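Mandelate racemase/muconate lactonizing enzyme/Enolase superfamily (Rhodobacter sphaeroides, PDB 2HZG) belongs to the enolase superfamily, pairing an enolase-type N-terminal domain with a TIM-barrel-like domain that carries a bound sodium ion. Local coordinates at residues Gln275-Arg280 against Val302-Thr307. Sequence-based numbering, arbitrary orientation.
Sequences QIDCGR and VNHTFT
In this parallel pairing Ile276 bonds to the residues on either side of Asn303, its N donating to Val302 O (3.0 Å) and its O accepting from His304 N (2.9 Å). Gln275 CA lies 3.1 Å from Val302 O in a CA-H...O contact. Gln275 and Val302 sit in register on one face of the sheet. Past these strand ends the two segments stay close through Asp277 and His304. His304 ND1 donates to Asp277 OD2 at 2.7 Å: the oxygen lies in the plane of the imidazole, and the ring N-H meets OD2 on the anti side of the carboxylate, a little out of the carboxylate plane, with carboxylate and ring turned 40° apart. In both side chains CG stands anti to the residue's own N (Asp277 chi1 -163°, His304 chi1 170°), which turns carboxylate and ring toward one another. The two carboxylate oxygens divide the work. OD1, at the N-cap of the short, weakly bonded helix that follows, takes a weak capping bond from Gly279 N (2.8 Å), and OD2 also accepts from a water (3.0 Å) that in turn accepts from Phe306 N. This His-carboxylate pair helps set the rotation of the imidazole, whose side chain lies about 4 Å from a bound sodium ion. Arg280 brings one guanidinium face over His304 CE1, its NH1 4.0 Å from that carbon; NH1 also forms a salt bridge with Glu254, a ligand of sodium together with Asp199 and Glu227. The contact thus lines the C-terminal mouth of the barrel, where enolase-superfamily members place their metal site. Strand 273-276 runs between 249-252 and 300-303; Ile276 packs outward on helix 284-297, Asn303 and Thr305 on helix 309-316, and His304 touches Glu329 of strand 327-331.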
loop_
_atom_site.group_PDB
_atom_site.type_symbol
_atom_site.label_atom_id
_atom_site.label_comp_id
_atom_site.label_asym_id
_atom_site.label_seq_id
_atom_site.Cartn_x
_atom_site.Cartn_y
_atom_site.Cartn_z
ATOM N N GLN A 275 11.253 12.723 4.013
ATOM C CA GLN A 275 10.981 12.465 5.414
ATOM C C GLN A 275 10.502 11.043 5.538
ATOM O O GLN A 275 9.493 10.651 4.948
ATOM C CB GLN A 275 9.931 13.434 5.966
ATOM C CG GLN A 275 10.240 14.904 5.673
ATOM C CD GLN A 275 9.069 15.817 5.960
ATOM O OE1 GLN A 275 7.976 15.643 5.408
ATOM N NE2 GLN A 275 9.291 16.812 6.812
ATOM N N ILE A 276 11.229 10.261 6.320
ATOM C CA ILE A 276 11.014 8.817 6.315
ATOM C C ILE A 276 10.718 8.287 7.707
ATOM O O ILE A 276 11.409 8.598 8.668
ATOM C CB ILE A 276 12.233 8.061 5.718
ATOM C CG1 ILE A 276 12.510 8.526 4.274
ATOM C CG2 ILE A 276 12.064 6.531 5.879
ATOM C CD1 ILE A 276 11.414 8.190 3.261
ATOM N N ASP A 277 9.666 7.481 7.779
ATOM C CA ASP A 277 9.294 6.794 8.987
ATOM C C ASP A 277 9.781 5.347 8.898
ATOM O O ASP A 277 9.265 4.574 8.102
ATOM C CB ASP A 277 7.771 6.836 9.166
ATOM C CG ASP A 277 7.359 6.515 10.579
ATOM O OD1 ASP A 277 7.790 5.480 11.101
ATOM O OD2 ASP A 277 6.603 7.285 11.193
ATOM N N CYS A 278 10.774 4.984 9.712
ATOM C CA CYS A 278 11.242 3.573 9.772
ATOM C C CYS A 278 10.139 2.597 10.176
ATOM O O CYS A 278 10.195 1.437 9.808
ATOM C CB CYS A 278 12.438 3.425 10.709
ATOM S SG CYS A 278 13.862 4.144 9.944
ATOM N N GLY A 279 9.149 3.077 10.928
ATOM C CA GLY A 279 7.993 2.263 11.322
ATOM C C GLY A 279 6.972 1.985 10.220
ATOM O O GLY A 279 5.989 1.274 10.457
ATOM N N ARG A 280 7.198 2.523 9.018
ATOM C CA ARG A 280 6.274 2.341 7.879
ATOM C C ARG A 280 6.945 1.790 6.632
ATOM O O ARG A 280 6.351 0.985 5.892
ATOM C CB ARG A 280 5.626 3.683 7.488
ATOM C CG ARG A 280 4.710 4.255 8.524
ATOM C CD ARG A 280 4.120 5.533 7.996
ATOM N NE ARG A 280 3.167 6.099 8.939
ATOM C CZ ARG A 280 2.798 7.379 8.968
ATOM N NH1 ARG A 280 3.301 8.251 8.104
ATOM N NH2 ARG A 280 1.926 7.785 9.876
ATOM N N VAL A 302 15.211 13.755 6.503
ATOM C CA VAL A 302 14.758 14.000 7.862
ATOM C C VAL A 302 13.967 12.775 8.267
ATOM O O VAL A 302 13.310 12.155 7.432
ATOM C CB VAL A 302 13.835 15.279 7.996
ATOM C CG1 VAL A 302 13.770 15.748 9.459
ATOM C CG2 VAL A 302 14.295 16.452 7.093
ATOM N N ASN A 303 14.039 12.410 9.539
ATOM C CA ASN A 303 13.105 11.429 10.063
ATOM C C ASN A 303 11.676 11.982 10.096
ATOM O O ASN A 303 11.471 13.202 10.253
ATOM C CB ASN A 303 13.508 10.992 11.474
ATOM C CG ASN A 303 13.455 12.132 12.467
ATOM O OD1 ASN A 303 13.992 13.204 12.215
ATOM N ND2 ASN A 303 12.788 11.917 13.581
ATOM N N HIS A 304 10.704 11.089 9.918
ATOM C CA HIS A 304 9.359 11.344 10.393
ATOM C C HIS A 304 9.168 10.553 11.682
ATOM O O HIS A 304 9.252 9.327 11.673
ATOM C CB HIS A 304 8.264 10.929 9.392
ATOM C CG HIS A 304 6.894 10.986 9.989
ATOM N ND1 HIS A 304 6.303 9.905 10.607
ATOM C CD2 HIS A 304 6.032 12.020 10.139
ATOM C CE1 HIS A 304 5.127 10.261 11.092
ATOM N NE2 HIS A 304 4.938 11.539 10.818
ATOM N N THR A 305 8.938 11.262 12.791
ATOM C CA THR A 305 8.631 10.626 14.071
ATOM C C THR A 305 7.599 11.445 14.822
ATOM O O THR A 305 7.827 12.616 15.071
ATOM C CB THR A 305 9.870 10.536 15.001
ATOM O OG1 THR A 305 10.930 9.871 14.315
ATOM C CG2 THR A 305 9.526 9.764 16.285
ATOM N N PHE A 306 6.491 10.820 15.208
ATOM C CA PHE A 306 5.501 11.522 16.022
ATOM C C PHE A 306 5.181 10.739 17.316
ATOM O O PHE A 306 4.222 11.055 18.032
ATOM C CB PHE A 306 4.215 11.798 15.193
ATOM C CG PHE A 306 3.465 13.045 15.624
ATOM C CD1 PHE A 306 4.042 14.315 15.474
ATOM C CD2 PHE A 306 2.181 12.952 16.160
ATOM C CE1 PHE A 306 3.351 15.457 15.839
ATOM C CE2 PHE A 306 1.479 14.109 16.564
ATOM C CZ PHE A 306 2.078 15.358 16.405
ATOM N N THR A 307 5.990 9.729 17.621
ATOM C CA THR A 307 5.596 8.746 18.631
ATOM C C THR A 307 6.684 8.535 19.712
ATOM O O THR A 307 7.249 9.525 20.204
ATOM C CB THR A 307 5.123 7.423 17.951
ATOM O OG1 THR A 307 6.176 6.927 17.117
ATOM C CG2 THR A 307 3.896 7.691 17.081
HETATM O O HOH W 1 5.840 8.247 13.941
#